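Local coordinates for RsfP (Uncultured bacterium, PDB 4GLJ), which probably cleaves methylthioadenosine with phosphate, as a methylthioadenosine phosphorylase, and binds the dye rhodamine B, at residues L71-V76 against G197-P202; I152-N157 against V257-S262; S22-M27 against K244-A249. All blocks are in the same frame, centred on the assembly; numbering follows the deposited sequence.

In the fold
Interactions 1 and 3 are buried and lie beside the dye and phosphate sites; interaction 2 is a partly buried helix pair farther out, its centre about 17 Å from the centre of the chain. Along the sequence, interaction 1 is nested inside the loop closed by interaction 3, and both reach the same phosphate ion, one through T199 and the other through S22. Interactions 2 and 3 share helix 237-263, which meets a loop at A246 and helix 145-157 at L259. None of the three has a hydrogen bond across its segments. The inner two pair small, close-fitting contacts with polar grips on phosphate, whereas the outer one sets a leucine among charged and amide groups.

Interaction 1 (L71-V76 against G197-P202); sequences LTPSEV and GMTNMP. With RHB (N-[9-(2-carboxyphenyl)-6-(diethylamino)-3H-xanthen-3-ylidene]-N-ethylethanaminium), chain C; PO4 (phosphate ion), chain D.
P73 and M198 lean obliquely against each other, CB and CG of the proline resting on CB of the methionine. P73 CB lies 3.6 Å from M198 CB and 3.4 Å from M198 O, a carbonyl that is hydrogen-bonded by R124. Beyond CB the methionine turns away: with CG anti to its carbonyl carbon (chi1 -59°) and the rest extended, the thioether runs to a bound rhodamine B, where M198 CE approaches C25 of an ethyl group too closely to be trusted in detail. T199 sets its CG2 4.1 Å from P73 CB and faces the phosphate ion with methyl and hydroxyl, only the hydroxyl bonding to it. That bond, T199 OG1 to phosphate O3, is very short at 2.5 Å. The same ion is held by S22, R64, H65 and A98. On the proline's side, E75 OE2 accepts from T72 N at 3.0 Å through its anti lone pair, tying the turn together, and H136 of the second subunit packs on both P73 and M198. Apolar carbons thus join the two loops and line the dye pocket, while T199 meets an anion, probably from the crystallisation liquor, in a place consistent with the phosphate site of a phosphorylase.

Interaction 2 (I152-N157 against V257-S262); sequences IRAYDN and VALIAS
R153 is the first residue of helix 152-157 to meet the other helix, and it does so with the end of its guanidinium: NH1 lies 4.0 Å from L259 CD2, approaching obliquely. The chain reaches there by a bend at chi3 (-78°), which carries the group across the gap between the helices. Its charge is matched on both sides of that gap, by D149 one turn earlier on its own helix, through NE, and by E263 at the end of helix 237-263, through NH2. A154 comes next and gives the closest backbone approach, its CA 7.3 Å from that of L259. Being so small, it lets the other leucine methyl settle near the main chain, with L259 CD1 3.8 Å from A154 N and 4.2 Å from A154 CB; V252, Q255 and A256 also lie against the alanine. One turn on, N157 closes the row from the C-terminal end of its helix, its amide ND2 3.9 Å from the same CD1 and crossing the leucine obliquely. The axes of the two short helical segments approach to 9.9 Å, with a crossing angle of 132°, and L259 is the knob, set among R153, A154 and N157 and also touching I150 of the same helix. Its two methyls divide the work: CD2 meets the arginine, and CD1 touches both the alanine and the asparagine. One aliphatic side chain therefore supplies the dispersion contacts, while the polar ends of R153 and N157 flank it near the surface; a directional tie between the helices comes from the salt bridge of R153 to E263.

Interaction 3 (S22-M27 against K244-A249); sequences SGLYQM and KNADNA. With RHB (N-[9-(2-carboxyphenyl)-6-(diethylamino)-3H-xanthen-3-ylidene]-N-ethylethanaminium), chain B; PO4 (phosphate ion), chain D.
A glycine faces the helix where any side chain would have jammed: at G23 the backbone turns to a positive phi of 89°, and a CB there would run into the preceding carbonyl as well as press on A246 CB. The backbone itself makes the contact, G23 O resting 3.4 Å from A246 CB. L24 follows with a branch rather than its whole length, CD1 reaching the same methyl at 4.0 Å. The opposite flank of the loop serves ligands. S22 grips phosphate twice, its N 2.7 Å from O2 and its OG 3.0 Å from O1, though OG is modelled too near the dye for its place to be sure. H69 also hydrogen-bonds that hydroxyl. G23 N points almost straight at Y25 OH (3.0 Å, N-H...O 174°), a hydroxyl whose position is less certain. The Y25 ring lies obliquely against an ethyl group of a bound rhodamine B, too close to be trusted in detail. An alanine in place of Y25 would probably leave G23 N without its hydroxyl acceptor and remove the ring beside the dye's ethyl group. The loop thus lies between the ligand pocket and the 244-249 part of helix 237-263: L24 continues onto Q250 and I253 of that helix and V96 of strand 92-101, A249 packs on V96 too and on L219 of strand 213-221, and Q250 hydrogen-bonds Q26 O.

Interaction 1 (L71-V76 against G197-P202)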
loop_
_atom_site.group_PDB
_atom_site.type_symbol
_atom_site.label_atom_id
_atom_site.label_comp_id
_atom_site.label_asym_id
_atom_site.label_seq_id
_atom_site.Cartn_x
_atom_site.Cartn_y
_atom_site.Cartn_z
ATOM N N LEU A 71 19.503 -1.041 10.506
ATOM C CA LEU A 71 18.442 -0.845 9.495
ATOM C C LEU A 71 17.058 -1.008 10.049
ATOM O O LEU A 71 16.780 -1.910 10.844
ATOM C CB LEU A 71 18.584 -1.868 8.339
ATOM C CG LEU A 71 19.977 -1.827 7.680
ATOM C CD1 LEU A 71 20.225 -3.078 6.799
ATOM C CD2 LEU A 71 20.248 -0.506 6.905
ATOM N N THR A 72 16.165 -0.174 9.569
ATOM C CA THR A 72 14.752 -0.325 9.818
ATOM C C THR A 72 14.213 -1.373 8.792
ATOM O O THR A 72 14.841 -1.552 7.724
ATOM C CB THR A 72 13.958 0.977 9.559
ATOM O OG1 THR A 72 14.036 1.420 8.176
ATOM C CG2 THR A 72 14.441 2.184 10.425
ATOM N N PRO A 73 13.086 -2.002 9.109
ATOM C CA PRO A 73 12.459 -2.996 8.193
ATOM C C PRO A 73 12.284 -2.471 6.796
ATOM O O PRO A 73 12.596 -3.206 5.886
ATOM C CB PRO A 73 11.099 -3.253 8.858
ATOM C CG PRO A 73 11.435 -3.184 10.282
ATOM C CD PRO A 73 12.362 -1.979 10.395
ATOM N N SER A 74 11.831 -1.202 6.589
ATOM C CA SER A 74 11.566 -0.674 5.265
ATOM C C SER A 74 12.847 -0.564 4.440
ATOM O O SER A 74 12.760 -0.593 3.244
ATOM C CB SER A 74 10.947 0.773 5.304
ATOM O OG SER A 74 9.739 0.778 6.058
ATOM N N GLU A 75 14.034 -0.431 5.045
ATOM C CA GLU A 75 15.171 -0.143 4.206
ATOM C C GLU A 75 16.109 -1.387 4.110
ATOM O O GLU A 75 17.201 -1.318 3.548
ATOM C CB GLU A 75 15.930 1.114 4.708
ATOM C CG GLU A 75 16.576 0.789 6.043
ATOM C CD GLU A 75 17.192 2.065 6.697
ATOM O OE1 GLU A 75 17.454 3.065 5.972
ATOM O OE2 GLU A 75 17.462 2.010 7.898
ATOM N N VAL A 76 15.693 -2.516 4.666
ATOM C CA VAL A 76 16.545 -3.712 4.552
ATOM C C VAL A 76 16.748 -4.026 3.055
ATOM O O VAL A 76 15.731 -4.023 2.300
ATOM C CB VAL A 76 15.880 -4.838 5.303
ATOM C CG1 VAL A 76 16.545 -6.205 4.965
ATOM C CG2 VAL A 76 15.969 -4.576 6.823
ATOM N N GLY A 197 4.505 -8.863 12.044
ATOM C CA GLY A 197 5.926 -8.521 11.997
ATOM C C GLY A 197 6.144 -7.500 10.859
ATOM O O GLY A 197 5.169 -7.038 10.277
ATOM N N MET A 198 7.406 -7.108 10.599
ATOM C CA MET A 198 7.668 -6.028 9.607
ATOM C C MET A 198 8.615 -6.476 8.526
ATOM O O MET A 198 8.980 -5.657 7.649
ATOM C CB MET A 198 8.232 -4.796 10.335
ATOM C CG MET A 198 7.276 -4.249 11.418
ATOM S SD MET A 198 7.937 -2.741 12.137
ATOM C CE MET A 198 6.654 -2.407 13.316
ATOM N N THR A 199 9.084 -7.733 8.603
ATOM C CA THR A 199 10.258 -8.055 7.736
ATOM C C THR A 199 10.098 -9.260 6.760
ATOM O O THR A 199 10.875 -9.348 5.773
ATOM C CB THR A 199 11.536 -8.362 8.599
ATOM O OG1 THR A 199 11.205 -9.434 9.526
ATOM C CG2 THR A 199 11.961 -7.178 9.371
ATOM N N ASN A 200 9.170 -10.194 7.028
ATOM C CA ASN A 200 9.192 -11.424 6.248
ATOM C C ASN A 200 8.573 -11.276 4.850
ATOM O O ASN A 200 8.709 -12.174 4.022
ATOM C CB ASN A 200 8.641 -12.603 7.073
ATOM C CG ASN A 200 9.681 -13.074 8.148
ATOM O OD1 ASN A 200 9.835 -14.259 8.358
ATOM N ND2 ASN A 200 10.516 -12.136 8.692
ATOM N N MET A 201 7.993 -10.109 4.563
ATOM C CA MET A 201 7.702 -9.676 3.183
ATOM C C MET A 201 8.525 -8.431 2.919
ATOM O O MET A 201 8.505 -7.515 3.725
ATOM C CB MET A 201 6.202 -9.394 2.996
ATOM C CG MET A 201 5.326 -10.650 3.020
ATOM S SD MET A 201 5.549 -11.524 1.431
ATOM C CE MET A 201 4.396 -12.879 1.620
ATOM N N PRO A 202 9.246 -8.356 1.792
ATOM C CA PRO A 202 9.093 -9.239 0.610
ATOM C C PRO A 202 10.045 -10.444 0.645
ATOM O O PRO A 202 10.090 -11.159 -0.331
ATOM C CB PRO A 202 9.470 -8.303 -0.553
ATOM C CG PRO A 202 10.561 -7.465 0.074
ATOM C CD PRO A 202 10.019 -7.135 1.451
HETATM O O2 RHB C . 6.073 -5.828 22.810
HETATM C C26 RHB C . 7.159 -5.656 23.410
HETATM C C19 RHB C . 8.361 -5.429 22.535
HETATM C C14 RHB C . 8.147 -5.140 21.211
HETATM C C15 RHB C . 9.229 -4.920 20.366
HETATM C C16 RHB C . 10.537 -5.023 20.825
HETATM C C17 RHB C . 10.761 -5.334 22.161
HETATM C C18 RHB C . 9.671 -5.540 23.000
HETATM C C9 RHB C . 6.772 -4.976 20.681
HETATM C C8 RHB C . 5.747 -4.275 21.483
HETATM C C13 RHB C . 6.105 -3.835 22.750
HETATM C C12 RHB C . 5.169 -3.198 23.547
HETATM C C11 RHB C . 3.875 -2.983 23.086
HETATM N N1 RHB C . 2.994 -2.313 23.980
HETATM C C35 RHB C . 3.550 -1.000 24.372
HETATM C C36 RHB C . 4.105 -1.020 25.784
HETATM C C22 RHB C . 1.633 -2.113 23.435
HETATM C C23 RHB C . 1.116 -0.724 23.773
HETATM C C10 RHB C . 3.516 -3.431 21.795
HETATM C C7 RHB C . 4.460 -4.083 20.966
HETATM O O1 RHB C . 4.143 -4.556 19.681
HETATM C C1 RHB C . 5.078 -5.209 18.867
HETATM C C2 RHB C . 6.392 -5.432 19.327
HETATM C C6 RHB C . 4.763 -5.669 17.576
HETATM C C5 RHB C . 5.776 -6.317 16.840
HETATM C C4 RHB C . 7.056 -6.537 17.313
HETATM C C3 RHB C . 7.368 -6.082 18.573
HETATM N N2 RHB C . 5.548 -6.726 15.542
HETATM C C24 RHB C . 4.660 -5.676 15.091
HETATM C C25 RHB C . 5.205 -5.192 13.779
HETATM C C33 RHB C . 6.769 -6.413 14.795
HETATM C C34 RHB C . 7.932 -7.289 15.237
HETATM O O3 RHB C . 7.238 -5.708 24.670
HETATM P P PO4 D . 12.668 -8.945 12.705
HETATM O O1 PO4 D . 12.379 -7.658 13.421
HETATM O O2 PO4 D . 13.020 -9.884 13.834
HETATM O O3 PO4 D . 11.409 -9.283 11.996
HETATM O O4 PO4 D . 13.841 -8.845 11.735
#

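Interaction 2 (I152-N157 against V257-S262)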
loop_
_atom_site.group_PDB
_atom_site.type_symbol
_atom_site.label_atom_id
_atom_site.label_comp_id
_atom_site.label_asym_id
_atom_site.label_seq_id
_atom_site.Cartn_x
_atom_site.Cartn_y
_atom_site.Cartn_z
ATOM N N ILE A 152 8.891 -27.393 13.699
ATOM C CA ILE A 152 8.077 -27.920 14.737
ATOM C C ILE A 152 8.824 -29.040 15.466
ATOM O O ILE A 152 8.822 -29.061 16.688
ATOM C CB ILE A 152 6.713 -28.463 14.166
ATOM C CG1 ILE A 152 5.831 -27.307 13.648
ATOM C CG2 ILE A 152 5.966 -29.199 15.229
ATOM C CD1 ILE A 152 4.738 -27.769 12.651
ATOM N N ARG A 153 9.423 -29.976 14.729
ATOM C CA ARG A 153 10.087 -31.119 15.408
ATOM C C ARG A 153 11.403 -30.603 16.051
ATOM O O ARG A 153 11.786 -31.081 17.112
ATOM C CB ARG A 153 10.336 -32.249 14.431
ATOM C CG ARG A 153 9.039 -32.910 14.009
ATOM C CD ARG A 153 9.269 -34.097 13.111
ATOM N NE ARG A 153 9.560 -33.661 11.753
ATOM C CZ ARG A 153 10.693 -33.935 11.116
ATOM N NH1 ARG A 153 11.640 -34.655 11.707
ATOM N NH2 ARG A 153 10.847 -33.501 9.872
ATOM N N ALA A 154 12.036 -29.618 15.400
ATOM C CA ALA A 154 13.297 -28.988 15.925
ATOM C C ALA A 154 12.990 -28.345 17.298
ATOM O O ALA A 154 13.789 -28.459 18.260
ATOM C CB ALA A 154 13.846 -27.920 14.967
ATOM N N TYR A 155 11.832 -27.674 17.391
ATOM C CA TYR A 155 11.431 -26.994 18.640
ATOM C C TYR A 155 11.309 -28.043 19.719
ATOM O O TYR A 155 11.749 -27.837 20.874
ATOM C CB TYR A 155 10.018 -26.320 18.529
ATOM C CG TYR A 155 9.588 -25.626 19.829
ATOM C CD1 TYR A 155 9.918 -24.262 20.068
ATOM C CD2 TYR A 155 8.799 -26.292 20.802
ATOM C CE1 TYR A 155 9.516 -23.623 21.250
ATOM C CE2 TYR A 155 8.415 -25.654 21.969
ATOM C CZ TYR A 155 8.755 -24.322 22.193
ATOM O OH TYR A 155 8.344 -23.684 23.382
ATOM N N ASP A 156 10.644 -29.159 19.386
ATOM C CA ASP A 156 10.430 -30.168 20.395
ATOM C C ASP A 156 11.756 -30.766 20.787
ATOM O O ASP A 156 11.947 -31.098 21.946
ATOM C CB ASP A 156 9.502 -31.289 19.903
ATOM C CG ASP A 156 8.050 -30.844 19.775
ATOM O OD1 ASP A 156 7.574 -29.990 20.569
ATOM O OD2 ASP A 156 7.340 -31.382 18.886
ATOM N N ASN A 157 12.639 -30.943 19.814
ATOM C CA ASN A 157 13.983 -31.545 20.040
ATOM C C ASN A 157 14.898 -30.652 20.897
ATOM O O ASN A 157 15.817 -31.116 21.555
ATOM C CB ASN A 157 14.679 -31.870 18.709
ATOM C CG ASN A 157 14.107 -33.103 18.028
ATOM O OD1 ASN A 157 13.223 -33.761 18.552
ATOM N ND2 ASN A 157 14.611 -33.414 16.859
ATOM N N VAL A 257 18.832 -27.161 11.802
ATOM C CA VAL A 257 19.884 -27.351 10.844
ATOM C C VAL A 257 20.205 -28.884 10.739
ATOM O O VAL A 257 20.310 -29.465 9.637
ATOM C CB VAL A 257 21.152 -26.549 11.227
ATOM C CG1 VAL A 257 22.322 -26.978 10.365
ATOM C CG2 VAL A 257 20.936 -25.023 11.114
ATOM N N ALA A 258 20.245 -29.538 11.892
ATOM C CA ALA A 258 20.509 -30.978 11.908
ATOM C C ALA A 258 19.472 -31.737 11.064
ATOM O O ALA A 258 19.839 -32.561 10.236
ATOM C CB ALA A 258 20.599 -31.522 13.337
ATOM N N LEU A 259 18.199 -31.434 11.248
ATOM C CA LEU A 259 17.155 -32.132 10.537
ATOM C C LEU A 259 17.155 -31.851 9.041
ATOM O O LEU A 259 16.868 -32.755 8.241
ATOM C CB LEU A 259 15.799 -31.766 11.135
ATOM C CG LEU A 259 15.636 -32.342 12.544
ATOM C CD1 LEU A 259 14.461 -31.728 13.305
ATOM C CD2 LEU A 259 15.521 -33.862 12.528
ATOM N N ILE A 260 17.424 -30.587 8.664
ATOM C CA ILE A 260 17.420 -30.254 7.270
ATOM C C ILE A 260 18.587 -30.996 6.616
ATOM O O ILE A 260 18.438 -31.526 5.510
ATOM C CB ILE A 260 17.592 -28.740 7.064
ATOM C CG1 ILE A 260 16.341 -27.980 7.630
ATOM C CG2 ILE A 260 17.904 -28.429 5.619
ATOM C CD1 ILE A 260 16.581 -26.470 7.611
ATOM N N ALA A 261 19.743 -30.999 7.283
ATOM C CA ALA A 261 20.917 -31.624 6.707
ATOM C C ALA A 261 20.675 -33.113 6.494
ATOM O O ALA A 261 21.109 -33.669 5.476
ATOM C CB ALA A 261 22.166 -31.406 7.571
ATOM N N SER A 262 19.985 -33.770 7.418
ATOM C CA SER A 262 19.886 -35.251 7.284
ATOM C C SER A 262 18.706 -35.614 6.373
ATOM O O SER A 262 18.760 -36.626 5.668
ATOM C CB SER A 262 19.785 -35.974 8.631
ATOM O OG SER A 262 18.730 -35.425 9.407
#

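Interaction 3 (S22-M27 against K244-A249)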
loop_
_atom_site.group_PDB
_atom_site.type_symbol
_atom_site.label_atom_id
_atom_site.label_comp_id
_atom_site.label_asym_id
_atom_site.label_seq_id
_atom_site.Cartn_x
_atom_site.Cartn_y
_atom_site.Cartn_z
ATOM N N SER A 22 15.416 -9.410 14.960
ATOM C CA SER A 22 15.737 -8.621 16.132
ATOM C C SER A 22 16.233 -9.543 17.257
ATOM O O SER A 22 15.591 -10.551 17.550
ATOM C CB SER A 22 14.528 -7.839 16.590
ATOM O OG SER A 22 14.202 -6.844 15.637
ATOM N N GLY A 23 17.364 -9.161 17.910
ATOM C CA GLY A 23 17.925 -9.936 19.001
ATOM C C GLY A 23 18.922 -10.997 18.527
ATOM O O GLY A 23 19.635 -11.520 19.334
ATOM N N LEU A 24 18.934 -11.342 17.242
ATOM C CA LEU A 24 19.940 -12.263 16.627
ATOM C C LEU A 24 21.007 -11.624 15.700
ATOM O O LEU A 24 20.834 -11.554 14.453
ATOM C CB LEU A 24 19.233 -13.356 15.836
ATOM C CG LEU A 24 18.489 -14.438 16.606
ATOM C CD1 LEU A 24 17.061 -13.954 16.826
ATOM C CD2 LEU A 24 18.559 -15.689 15.724
ATOM N N TYR A 25 22.138 -11.253 16.300
ATOM C CA TYR A 25 23.219 -10.513 15.620
ATOM C C TYR A 25 24.375 -11.451 15.334
ATOM O O TYR A 25 25.177 -11.189 14.437
ATOM C CB TYR A 25 23.619 -9.237 16.421
ATOM C CG TYR A 25 22.336 -8.466 16.703
ATOM C CD1 TYR A 25 21.946 -8.117 18.006
ATOM C CD2 TYR A 25 21.446 -8.195 15.632
ATOM C CE1 TYR A 25 20.721 -7.460 18.228
ATOM C CE2 TYR A 25 20.223 -7.571 15.830
ATOM C CZ TYR A 25 19.858 -7.202 17.109
ATOM O OH TYR A 25 18.646 -6.573 17.249
ATOM N N GLN A 26 24.424 -12.562 16.064
ATOM C CA GLN A 26 25.324 -13.643 15.705
ATOM C C GLN A 26 24.833 -15.063 16.024
ATOM O O GLN A 26 23.892 -15.258 16.806
ATOM C CB GLN A 26 26.729 -13.418 16.297
ATOM C CG GLN A 26 26.812 -13.288 17.801
ATOM C CD GLN A 26 28.181 -13.700 18.280
ATOM O OE1 GLN A 26 29.194 -13.253 17.735
ATOM N NE2 GLN A 26 28.225 -14.586 19.274
ATOM N N MET A 27 25.477 -16.034 15.376
ATOM C CA MET A 27 25.391 -17.420 15.765
ATOM C C MET A 27 26.691 -17.879 16.433
ATOM O O MET A 27 27.537 -18.470 15.776
ATOM C CB MET A 27 25.087 -18.296 14.565
ATOM C CG MET A 27 23.616 -18.373 14.256
ATOM S SD MET A 27 23.208 -19.708 13.108
ATOM C CE MET A 27 24.073 -19.286 11.584
ATOM N N LYS A 244 15.771 -13.399 25.763
ATOM C CA LYS A 244 15.506 -14.788 26.083
ATOM C C LYS A 244 15.005 -15.584 24.862
ATOM O O LYS A 244 15.456 -16.703 24.596
ATOM C CB LYS A 244 14.556 -14.944 27.273
ATOM C CG LYS A 244 14.344 -16.440 27.558
ATOM C CD LYS A 244 13.459 -16.752 28.760
ATOM C CE LYS A 244 14.220 -16.678 30.073
ATOM N NZ LYS A 244 13.261 -16.671 31.217
ATOM N N ASN A 245 14.090 -14.986 24.099
ATOM C CA ASN A 245 13.613 -15.548 22.834
ATOM C C ASN A 245 14.749 -15.885 21.906
ATOM O O ASN A 245 14.825 -17.010 21.421
ATOM C CB ASN A 245 12.707 -14.552 22.110
ATOM C CG ASN A 245 11.282 -14.661 22.547
ATOM O OD1 ASN A 245 10.806 -15.761 22.781
ATOM N ND2 ASN A 245 10.583 -13.543 22.618
ATOM N N ALA A 246 15.635 -14.903 21.672
ATOM C CA ALA A 246 16.814 -15.094 20.844
ATOM C C ALA A 246 17.686 -16.311 21.305
ATOM O O ALA A 246 18.100 -17.153 20.484
ATOM C CB ALA A 246 17.644 -13.807 20.805
ATOM N N ASP A 247 17.974 -16.414 22.596
ATOM C CA ASP A 247 18.714 -17.614 23.024
ATOM C C ASP A 247 17.971 -18.976 22.873
ATOM O O ASP A 247 18.569 -19.987 22.471
ATOM C CB ASP A 247 19.201 -17.491 24.443
ATOM C CG ASP A 247 19.950 -18.747 24.870
ATOM O OD1 ASP A 247 20.910 -19.160 24.137
ATOM O OD2 ASP A 247 19.532 -19.343 25.892
ATOM N N ASN A 248 16.671 -19.011 23.174
ATOM C CA ASN A 248 15.827 -20.166 22.826
ATOM C C ASN A 248 15.867 -20.462 21.317
ATOM O O ASN A 248 16.042 -21.610 20.893
ATOM C CB ASN A 248 14.389 -19.942 23.315
ATOM C CG ASN A 248 14.257 -20.065 24.817
ATOM O OD1 ASN A 248 15.089 -20.719 25.464
ATOM N ND2 ASN A 248 13.204 -19.441 25.400
ATOM N N ALA A 249 15.767 -19.412 20.502
ATOM C CA ALA A 249 15.830 -19.561 19.045
ATOM C C ALA A 249 17.113 -20.251 18.598
ATOM O O ALA A 249 17.040 -21.157 17.790
ATOM C CB ALA A 249 15.631 -18.231 18.315
HETATM O O2 RHB B . 15.132 -0.965 21.218
HETATM C C26 RHB B . 14.181 -0.469 21.851
HETATM C C19 RHB B . 12.771 -0.844 21.532
HETATM C C14 RHB B . 12.358 -1.872 20.685
HETATM C C15 RHB B . 10.994 -2.081 20.529
HETATM C C16 RHB B . 10.043 -1.311 21.168
HETATM C C17 RHB B . 10.454 -0.292 21.992
HETATM C C18 RHB B . 11.814 -0.080 22.169
HETATM C C9 RHB B . 13.205 -2.824 19.900
HETATM C C8 RHB B . 12.552 -3.479 18.726
HETATM C C13 RHB B . 11.238 -3.210 18.370
HETATM C C12 RHB B . 10.627 -3.819 17.271
HETATM C C11 RHB B . 11.342 -4.692 16.482
HETATM N N1 RHB B . 10.741 -5.369 15.397
HETATM C C35 RHB B . 9.421 -5.750 15.935
HETATM C C36 RHB B . 9.664 -6.268 17.343
HETATM C C22 RHB B . 10.646 -4.726 14.055
HETATM C C23 RHB B . 11.892 -5.060 13.219
HETATM C C10 RHB B . 12.644 -4.976 16.870
HETATM C C7 RHB B . 13.253 -4.369 17.962
HETATM O O1 RHB B . 14.555 -4.669 18.275
HETATM C C1 RHB B . 15.229 -4.129 19.338
HETATM C C2 RHB B . 14.624 -3.211 20.186
HETATM C C6 RHB B . 16.544 -4.517 19.540
HETATM C C5 RHB B . 17.284 -4.003 20.588
HETATM C C4 RHB B . 16.697 -3.083 21.446
HETATM C C3 RHB B . 15.370 -2.689 21.247
HETATM N N2 RHB B . 18.609 -4.443 20.762
HETATM C C24 RHB B . 19.491 -4.012 19.658
HETATM C C25 RHB B . 20.644 -4.991 19.552
HETATM C C33 RHB B . 19.131 -4.013 22.076
HETATM C C34 RHB B . 20.224 -4.974 22.503
HETATM O O3 RHB B . 14.365 0.324 22.794
HETATM P P PO4 D . 12.668 -8.945 12.705
HETATM O O1 PO4 D . 12.379 -7.658 13.421
HETATM O O2 PO4 D . 13.020 -9.884 13.834
HETATM O O3 PO4 D . 11.409 -9.283 11.996
HETATM O O4 PO4 D . 13.841 -8.845 11.735
#